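Local coordinates for protein multicopper oxidase (Pseudomonas thermotolerans, PDB 6VOW) that probably couples the one-electron oxidation of phenolic or related substrates to the reduction of dioxygen to water, as laccase-type multicopper oxidases do, at residues L370-L380 and L427-F437; V56-G64 and S143-G151. All blocks are in the same frame, centred on the assembly; numbering follows the deposited sequence.

Contact 1. Residues L370-L380 and L427-F437; sequences LKKGGHYIFEL and LVADNPGVWMF
Leu-427 carries its CG between its own backbone N and carbonyl carbon, a tight first torsion (chi1 54°) which, with an unusual turn at chi2, lays CD2 over the ring of Phe-378, while Phe-378, with CG anti to its carbonyl carbon (chi1 -76°), turns one ring face to the methyl. CD2 sits over the ring centre in a CH-pi contact, 3.5 Å from the centroid of Phe-378. The other branch of Leu-427 turns to Leu-370, the two CD1 atoms lying 3.9 Å apart. Farther along, the edge of Phe-378 points at the face of Phe-437 in a T-shaped pair with planes at 69°, and Leu-380 CD2 meets Phe-437 CZ in the plane of that ring. Were Phe-378 replaced by an alanine, the CD2 methyl of Leu-427 would probably lose its aromatic partner and the face of Phe-437 the ring edge that meets it, with a gap between them. These contacts illustrate how a cupredoxin domain is closed: strands 375-382 and 422-428 belong to one sheet, strands 368-370 and 433-439 to the other, and the aromatic and aliphatic side chains fill the sandwich between, with Phe-327 and Ile-453 joining them. Within the first sheet the antiparallel pairing is regular, Tyr-376 and Leu-427 exchanging two backbone hydrogen bonds, each 3.0 Å between N of one and O of the other. Beyond these pairs the type II turn Lys-371 to Gly-374 adds two bonds outside the regular register, both to Ala-429: Gly-373 N reaches Ala-429 O at 2.7 Å from above the carbonyl plane, and Ala-429 N bonds to Gly-374 O. On the sheet face bearing His-375, Val-428 CG2 lies over the imidazole, 3.8 Å from its centroid. Ala-429 CB instead abuts the edge of Tyr-376, whose OH accepts a 2.6 Å hydrogen bond from Lys-371 N.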
loop_
_atom_site.group_PDB
_atom_site.type_symbol
_atom_site.label_atom_id
_atom_site.label_comp_id
_atom_site.label_asym_id
_atom_site.label_seq_id
_atom_site.Cartn_x
_atom_site.Cartn_y
_atom_site.Cartn_z
ATOM N N LEU A 370 -0.001 -3.836 23.891
ATOM C CA LEU A 370 -0.378 -5.229 23.705
ATOM C C LEU A 370 0.698 -6.145 24.253
ATOM O O LEU A 370 1.881 -5.842 24.184
ATOM C CB LEU A 370 -0.565 -5.552 22.211
ATOM C CG LEU A 370 -1.523 -4.665 21.435
ATOM C CD1 LEU A 370 -1.558 -5.112 20.015
ATOM C CD2 LEU A 370 -2.948 -4.622 22.017
ATOM N N LYS A 371 0.270 -7.273 24.788
ATOM C CA LYS A 371 1.187 -8.318 25.234
ATOM C C LYS A 371 1.651 -9.165 24.043
ATOM O O LYS A 371 0.836 -9.564 23.227
ATOM C CB LYS A 371 0.495 -9.172 26.300
ATOM C CG LYS A 371 0.336 -8.418 27.619
ATOM C CD LYS A 371 -0.679 -9.044 28.578
ATOM C CE LYS A 371 -1.253 -8.011 29.556
ATOM N NZ LYS A 371 -1.630 -8.629 30.870
ATOM N N LYS A 372 2.953 -9.447 23.971
ATOM C CA LYS A 372 3.530 -10.212 22.881
ATOM C C LYS A 372 2.915 -11.591 22.861
ATOM O O LYS A 372 2.809 -12.238 23.902
ATOM C CB LYS A 372 5.072 -10.266 22.970
ATOM C CG LYS A 372 5.807 -10.894 21.764
ATOM C CD LYS A 372 7.327 -11.048 21.989
ATOM C CE LYS A 372 7.960 -12.267 21.304
ATOM N NZ LYS A 372 8.555 -12.024 19.948
ATOM N N GLY A 373 2.418 -12.004 21.696
ATOM C CA GLY A 373 1.720 -13.290 21.582
ATOM C C GLY A 373 0.269 -13.203 21.986
ATOM O O GLY A 373 -0.447 -14.154 21.868
ATOM N N GLY A 374 -0.177 -12.018 22.362
ATOM C CA GLY A 374 -1.575 -11.795 22.749
ATOM C C GLY A 374 -2.475 -11.693 21.528
ATOM O O GLY A 374 -2.084 -11.177 20.467
ATOM N N HIS A 375 -3.701 -12.136 21.712
ATOM C CA HIS A 375 -4.720 -12.138 20.667
ATOM C C HIS A 375 -5.732 -11.019 21.025
ATOM O O HIS A 375 -6.253 -10.973 22.138
ATOM C CB HIS A 375 -5.355 -13.516 20.578
ATOM C CG HIS A 375 -4.435 -14.591 20.036
ATOM N ND1 HIS A 375 -3.270 -14.973 20.663
ATOM C CD2 HIS A 375 -4.542 -15.383 18.943
ATOM C CE1 HIS A 375 -2.670 -15.921 19.959
ATOM N NE2 HIS A 375 -3.435 -16.194 18.913
ATOM N N TYR A 376 -5.937 -10.106 20.080
ATOM C CA TYR A 376 -6.740 -8.923 20.279
ATOM C C TYR A 376 -7.686 -8.764 19.128
ATOM O O TYR A 376 -7.409 -9.220 18.003
ATOM C CB TYR A 376 -5.851 -7.687 20.403
ATOM C CG TYR A 376 -4.907 -7.732 21.556
ATOM C CD1 TYR A 376 -3.630 -8.193 21.386
ATOM C CD2 TYR A 376 -5.283 -7.309 22.823
ATOM C CE1 TYR A 376 -2.748 -8.269 22.441
ATOM C CE2 TYR A 376 -4.387 -7.355 23.887
ATOM C CZ TYR A 376 -3.131 -7.870 23.676
ATOM O OH TYR A 376 -2.216 -7.958 24.651
ATOM N N ILE A 377 -8.829 -8.150 19.431
ATOM C CA ILE A 377 -9.797 -7.699 18.430
ATOM C C ILE A 377 -9.717 -6.205 18.546
ATOM O O ILE A 377 -9.760 -5.701 19.668
ATOM C CB ILE A 377 -11.287 -8.004 18.764
ATOM C CG1 ILE A 377 -11.534 -9.429 19.265
ATOM C CG2 ILE A 377 -12.197 -7.645 17.589
ATOM C CD1 ILE A 377 -11.562 -10.455 18.185
ATOM N N PHE A 378 -9.614 -5.519 17.406
ATOM C CA PHE A 378 -9.722 -4.079 17.267
ATOM C C PHE A 378 -11.072 -3.800 16.617
ATOM O O PHE A 378 -11.338 -4.265 15.491
ATOM C CB PHE A 378 -8.617 -3.535 16.364
ATOM C CG PHE A 378 -7.265 -3.468 17.007
ATOM C CD1 PHE A 378 -6.898 -4.240 18.123
ATOM C CD2 PHE A 378 -6.329 -2.614 16.480
ATOM C CE1 PHE A 378 -5.615 -4.138 18.674
ATOM C CE2 PHE A 378 -5.072 -2.516 17.012
ATOM C CZ PHE A 378 -4.708 -3.263 18.118
ATOM N N GLU A 379 -11.927 -3.089 17.355
ATOM C CA GLU A 379 -13.115 -2.504 16.812
ATOM C C GLU A 379 -12.704 -1.173 16.237
ATOM O O GLU A 379 -12.199 -0.298 16.949
ATOM C CB GLU A 379 -14.194 -2.282 17.863
ATOM C CG GLU A 379 -15.560 -1.991 17.205
ATOM C CD GLU A 379 -16.666 -1.604 18.190
ATOM O OE1 GLU A 379 -16.588 -0.471 18.749
ATOM O OE2 GLU A 379 -17.632 -2.408 18.380
ATOM N N LEU A 380 -12.913 -1.007 14.955
ATOM C CA LEU A 380 -12.531 0.220 14.259
ATOM C C LEU A 380 -13.806 0.991 13.998
ATOM O O LEU A 380 -14.594 0.521 13.224
ATOM C CB LEU A 380 -11.860 -0.144 12.928
ATOM C CG LEU A 380 -10.653 -1.074 13.010
ATOM C CD1 LEU A 380 -10.070 -1.215 11.641
ATOM C CD2 LEU A 380 -9.600 -0.476 13.880
ATOM N N LEU A 427 -5.996 -9.637 15.384
ATOM C CA LEU A 427 -4.585 -9.815 15.199
ATOM C C LEU A 427 -4.006 -10.597 16.317
ATOM O O LEU A 427 -4.577 -10.639 17.406
ATOM C CB LEU A 427 -3.889 -8.461 15.199
ATOM C CG LEU A 427 -4.128 -7.546 16.404
ATOM C CD1 LEU A 427 -2.894 -7.490 17.218
ATOM C CD2 LEU A 427 -4.493 -6.095 16.038
ATOM N N VAL A 428 -2.841 -11.203 16.039
ATOM C CA VAL A 428 -1.906 -11.665 17.045
ATOM C C VAL A 428 -0.818 -10.633 17.174
ATOM O O VAL A 428 -0.299 -10.182 16.183
ATOM C CB VAL A 428 -1.316 -13.046 16.680
ATOM C CG1 VAL A 428 -0.341 -13.563 17.796
ATOM C CG2 VAL A 428 -2.495 -14.019 16.362
ATOM N N ALA A 429 -0.503 -10.242 18.420
ATOM C CA ALA A 429 0.498 -9.214 18.703
ATOM C C ALA A 429 1.835 -9.935 18.698
ATOM O O ALA A 429 2.450 -10.181 19.709
ATOM C CB ALA A 429 0.194 -8.509 19.997
ATOM N N ASP A 430 2.250 -10.177 17.466
ATOM C CA ASP A 430 3.242 -11.138 17.007
ATOM C C ASP A 430 4.665 -10.638 17.140
ATOM O O ASP A 430 5.574 -11.399 17.265
ATOM C CB ASP A 430 3.013 -11.256 15.471
ATOM C CG ASP A 430 3.001 -12.659 14.981
ATOM O OD1 ASP A 430 3.662 -13.558 15.593
ATOM O OD2 ASP A 430 2.304 -12.860 13.937
ATOM N N ASN A 431 4.830 -9.333 16.995
ATOM C CA ASN A 431 6.086 -8.712 16.581
ATOM C C ASN A 431 6.254 -7.571 17.619
ATOM O O ASN A 431 5.393 -6.650 17.696
ATOM C CB ASN A 431 5.854 -8.289 15.106
ATOM C CG ASN A 431 7.043 -7.728 14.446
ATOM O OD1 ASN A 431 8.094 -7.646 15.026
ATOM N ND2 ASN A 431 6.888 -7.354 13.205
ATOM N N PRO A 432 7.274 -7.665 18.499
ATOM C CA PRO A 432 7.434 -6.678 19.536
ATOM C C PRO A 432 8.010 -5.367 18.981
ATOM O O PRO A 432 8.793 -5.348 18.011
ATOM C CB PRO A 432 8.391 -7.368 20.529
ATOM C CG PRO A 432 9.260 -8.192 19.650
ATOM C CD PRO A 432 8.306 -8.715 18.607
ATOM N N GLY A 433 7.545 -4.275 19.587
ATOM C CA GLY A 433 7.923 -2.951 19.203
ATOM C C GLY A 433 6.826 -1.963 19.456
ATOM O O GLY A 433 5.963 -2.207 20.273
ATOM N N VAL A 434 6.927 -0.849 18.746
ATOM C CA VAL A 434 5.990 0.233 18.823
ATOM C C VAL A 434 5.590 0.488 17.416
ATOM O O VAL A 434 6.344 0.984 16.653
ATOM C CB VAL A 434 6.591 1.507 19.472
ATOM C CG1 VAL A 434 5.500 2.593 19.540
ATOM C CG2 VAL A 434 7.128 1.213 20.875
ATOM N N TRP A 435 4.376 0.122 17.072
ATOM C CA TRP A 435 3.947 0.172 15.670
ATOM C C TRP A 435 2.921 1.259 15.421
ATOM O O TRP A 435 1.883 1.321 16.079
ATOM C CB TRP A 435 3.285 -1.146 15.309
ATOM C CG TRP A 435 4.116 -2.189 15.719
ATOM C CD1 TRP A 435 4.045 -2.879 16.887
ATOM C CD2 TRP A 435 5.287 -2.607 15.068
ATOM N NE1 TRP A 435 5.094 -3.749 16.980
ATOM C CE2 TRP A 435 5.874 -3.606 15.867
ATOM C CE3 TRP A 435 5.883 -2.274 13.876
ATOM C CZ2 TRP A 435 7.013 -4.313 15.465
ATOM C CZ3 TRP A 435 7.060 -2.987 13.504
ATOM C CH2 TRP A 435 7.585 -3.982 14.297
ATOM N N MET A 436 3.207 2.063 14.426
ATOM C CA MET A 436 2.261 3.067 13.946
ATOM C C MET A 436 0.979 2.447 13.406
ATOM O O MET A 436 0.959 1.404 12.723
ATOM C CB MET A 436 2.853 3.966 12.843
ATOM C CG MET A 436 4.156 4.685 13.188
ATOM S SD MET A 436 4.072 5.637 14.748
ATOM C CE MET A 436 4.361 4.379 16.012
ATOM N N PHE A 437 -0.069 3.192 13.680
ATOM C CA PHE A 437 -1.420 2.821 13.391
ATOM C C PHE A 437 -2.110 4.071 12.923
ATOM O O PHE A 437 -2.263 4.999 13.671
ATOM C CB PHE A 437 -2.032 2.328 14.640
ATOM C CG PHE A 437 -3.423 1.876 14.500
ATOM C CD1 PHE A 437 -3.812 1.059 13.476
ATOM C CD2 PHE A 437 -4.344 2.196 15.495
ATOM C CE1 PHE A 437 -5.117 0.606 13.391
ATOM C CE2 PHE A 437 -5.647 1.724 15.441
ATOM C CZ PHE A 437 -6.029 0.921 14.377
#

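Contact 2. Residues V56-G64 and S143-G151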
loop_
_atom_site.group_PDB
_atom_site.type_symbol
_atom_site.label_atom_id
_atom_site.label_comp_id
_atom_site.label_asym_id
_atom_site.label_seq_id
_atom_site.Cartn_x
_atom_site.Cartn_y
_atom_site.Cartn_z
ATOM N N VAL A 56 8.163 20.394 -16.867
ATOM C CA VAL A 56 9.025 19.660 -15.963
ATOM C C VAL A 56 8.340 19.680 -14.704
ATOM O O VAL A 56 7.932 20.729 -14.255
ATOM C CB VAL A 56 10.376 20.328 -15.744
ATOM C CG1 VAL A 56 11.051 19.802 -14.465
ATOM C CG2 VAL A 56 11.240 20.053 -16.963
ATOM N N THR A 57 8.249 18.509 -14.114
ATOM C CA THR A 57 7.759 18.365 -12.794
ATOM C C THR A 57 8.970 17.941 -11.991
ATOM O O THR A 57 9.729 17.016 -12.396
ATOM C CB THR A 57 6.711 17.305 -12.717
ATOM O OG1 THR A 57 5.569 17.712 -13.481
ATOM C CG2 THR A 57 6.343 17.150 -11.249
ATOM N N PRO A 58 9.188 18.652 -10.879
ATOM C CA PRO A 58 10.462 18.457 -10.223
ATOM C C PRO A 58 10.339 17.343 -9.190
ATOM O O PRO A 58 10.381 17.627 -8.056
ATOM C CB PRO A 58 10.733 19.838 -9.606
ATOM C CG PRO A 58 9.363 20.339 -9.233
ATOM C CD PRO A 58 8.492 19.859 -10.369
ATOM N N ALA A 59 10.144 16.106 -9.629
ATOM C CA ALA A 59 9.793 15.011 -8.706
ATOM C C ALA A 59 11.002 14.462 -7.978
ATOM O O ALA A 59 12.144 14.803 -8.319
ATOM C CB ALA A 59 9.068 13.871 -9.468
ATOM N N TRP A 60 10.748 13.608 -6.990
ATOM C CA TRP A 60 11.756 12.919 -6.143
ATOM C C TRP A 60 11.449 11.447 -6.274
ATOM O O TRP A 60 10.278 11.027 -6.163
ATOM C CB TRP A 60 11.572 13.280 -4.636
ATOM C CG TRP A 60 11.990 14.613 -4.331
ATOM C CD1 TRP A 60 12.472 15.521 -5.187
ATOM C CD2 TRP A 60 12.006 15.236 -3.047
ATOM N NE1 TRP A 60 12.772 16.672 -4.528
ATOM C CE2 TRP A 60 12.503 16.489 -3.205
ATOM C CE3 TRP A 60 11.664 14.818 -1.778
ATOM C CZ2 TRP A 60 12.687 17.366 -2.148
ATOM C CZ3 TRP A 60 11.830 15.741 -0.705
ATOM C CH2 TRP A 60 12.313 16.961 -0.905
ATOM N N GLY A 61 12.487 10.663 -6.538
ATOM C CA GLY A 61 12.280 9.240 -6.934
ATOM C C GLY A 61 13.328 8.299 -6.393
ATOM O O GLY A 61 14.444 8.741 -6.117
ATOM N N TYR A 62 12.920 7.029 -6.231
ATOM C CA TYR A 62 13.817 5.949 -5.991
ATOM C C TYR A 62 14.258 5.326 -7.318
ATOM O O TYR A 62 13.433 4.843 -8.095
ATOM C CB TYR A 62 13.158 4.868 -5.183
ATOM C CG TYR A 62 12.626 5.261 -3.867
ATOM C CD1 TYR A 62 13.468 5.532 -2.800
ATOM C CD2 TYR A 62 11.249 5.349 -3.668
ATOM C CE1 TYR A 62 12.954 5.844 -1.573
ATOM C CE2 TYR A 62 10.720 5.657 -2.408
ATOM C CZ TYR A 62 11.597 5.894 -1.410
ATOM O OH TYR A 62 11.152 6.228 -0.232
ATOM N N GLY A 63 15.570 5.366 -7.551
ATOM C CA GLY A 63 16.223 4.620 -8.616
ATOM C C GLY A 63 15.963 5.269 -9.904
ATOM O O GLY A 63 15.845 4.621 -10.883
ATOM N N GLY A 64 15.810 6.563 -9.915
ATOM C CA GLY A 64 15.779 7.283 -11.163
ATOM C C GLY A 64 14.374 7.400 -11.706
ATOM O O GLY A 64 14.235 7.883 -12.794
ATOM N N SER A 143 4.628 15.418 1.519
ATOM C CA SER A 143 5.562 15.993 0.573
ATOM C C SER A 143 6.426 14.929 -0.193
ATOM O O SER A 143 6.548 14.931 -1.450
ATOM C CB SER A 143 6.457 16.994 1.345
ATOM O OG SER A 143 7.354 17.548 0.412
ATOM N N GLN A 144 7.048 14.058 0.554
ATOM C CA GLN A 144 8.011 13.080 -0.048
ATOM C C GLN A 144 7.275 12.002 -0.848
ATOM O O GLN A 144 7.666 11.707 -1.954
ATOM C CB GLN A 144 8.936 12.506 0.999
ATOM C CG GLN A 144 9.941 13.472 1.631
ATOM C CD GLN A 144 11.027 12.834 2.507
ATOM O OE1 GLN A 144 11.876 13.537 3.017
ATOM N NE2 GLN A 144 11.004 11.556 2.695
ATOM N N LEU A 145 6.196 11.452 -0.322
ATOM C CA LEU A 145 5.340 10.563 -1.117
ATOM C C LEU A 145 4.723 11.317 -2.253
ATOM O O LEU A 145 4.713 10.827 -3.365
ATOM C CB LEU A 145 4.203 9.923 -0.313
ATOM C CG LEU A 145 4.558 8.718 0.581
ATOM C CD1 LEU A 145 5.062 9.146 1.926
ATOM C CD2 LEU A 145 3.369 7.833 0.857
ATOM N N GLY A 146 4.224 12.516 -1.960
ATOM C CA GLY A 146 3.634 13.347 -2.971
ATOM C C GLY A 146 4.529 13.605 -4.139
ATOM O O GLY A 146 4.068 13.662 -5.291
ATOM N N ARG A 147 5.813 13.813 -3.867
ATOM C CA ARG A 147 6.721 14.097 -4.963
ATOM C C ARG A 147 7.217 12.901 -5.727
ATOM O O ARG A 147 7.988 13.060 -6.644
ATOM C CB ARG A 147 7.943 14.856 -4.446
ATOM C CG ARG A 147 7.769 16.345 -4.542
ATOM C CD ARG A 147 9.088 17.082 -4.753
ATOM N NE ARG A 147 8.907 18.369 -4.111
ATOM C CZ ARG A 147 8.849 18.516 -2.794
ATOM N NH1 ARG A 147 9.002 17.468 -1.966
ATOM N NH2 ARG A 147 8.575 19.683 -2.317
ATOM N N GLY A 148 6.837 11.703 -5.351
ATOM C CA GLY A 148 7.268 10.579 -6.136
ATOM C C GLY A 148 7.877 9.464 -5.352
ATOM O O GLY A 148 8.131 8.469 -5.945
ATOM N N LEU A 149 8.128 9.623 -4.062
ATOM C CA LEU A 149 8.858 8.599 -3.306
ATOM C C LEU A 149 7.939 7.527 -2.876
ATOM O O LEU A 149 7.580 7.471 -1.719
ATOM C CB LEU A 149 9.648 9.184 -2.109
ATOM C CG LEU A 149 10.797 10.053 -2.610
ATOM C CD1 LEU A 149 11.165 11.037 -1.520
ATOM C CD2 LEU A 149 12.031 9.347 -3.158
ATOM N N VAL A 150 7.635 6.635 -3.846
ATOM C CA VAL A 150 6.833 5.469 -3.659
ATOM C C VAL A 150 7.248 4.412 -4.654
ATOM O O VAL A 150 7.584 4.738 -5.833
ATOM C CB VAL A 150 5.348 5.701 -3.852
ATOM C CG1 VAL A 150 4.793 6.654 -2.868
ATOM C CG2 VAL A 150 5.004 6.094 -5.227
ATOM N N GLY A 151 7.227 3.173 -4.216
ATOM C CA GLY A 151 7.573 2.088 -5.164
ATOM C C GLY A 151 6.895 0.776 -4.842
ATOM O O GLY A 151 6.510 0.553 -3.701
HETATM O O HOH W 1 10.007 6.981 -7.001
#
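Trp-60 N and Arg-147 O join strand 57-62 to the end of helix 141-146 by one nearly straight backbone hydrogen bond of 2.8 Å, the donor lying above the carbonyl plane, tying an edge strand of the first cupredoxin domain to the chain that leaves the helix for strand 151-156. The helix finishes in a Schellman motif at Gly-148, whose positive phi (130°) turns the chain so that Gly-148 and Leu-149 run beside Trp-60 and Gly-61; a side chain at Gly-148 would collide with Trp-60 O. One water bridges the backbones farther on, accepting from Tyr-62 N and donating to Gly-148 O. Arg-147 lies across one face of the Trp-60 indole: its CD is 3.6 Å from the centroid of the five-membered ring, and its CZ is 4.2 Å from that of the six-membered ring, a cation-pi contact. Gln-144 CG and Leu-149 CD1 meet the indole at its edge instead. The other branch of Leu-149 serves Tyr-62, with CD2 3.8 Å above the ring centre. Arg-147 NH1 also donates to Ser-143 OG at 2.9 Å. Held by this hydroxyl, with NH1 over the six-membered ring and its plane inclined to the indole, the guanidinium is probably restrained in its rotation and its charge stabilised.

Overall arrangement
Contact 2 comes first along the chain, and both its segments precede those of contact 1. The two contacts lie in separate multicopper oxidase domains, one near each end of the chain, and on opposite sides of the chain's centre, with centres 32 Å apart and nearest atoms about 12 Å apart; they do not touch, and no sheet contains strands of both. Contact 1 ties the two sheets of the last cupredoxin domain; contact 2 joins edge strand 57-62 of the first to helix 141-146. Each nevertheless approaches the copper cluster: the side chains of Phe-437 and Val-150 are each about 8 Å from the Cu-O-Cu linkage. Its histidine ligands come from both regions, consistent with an interdomain trinuclear site.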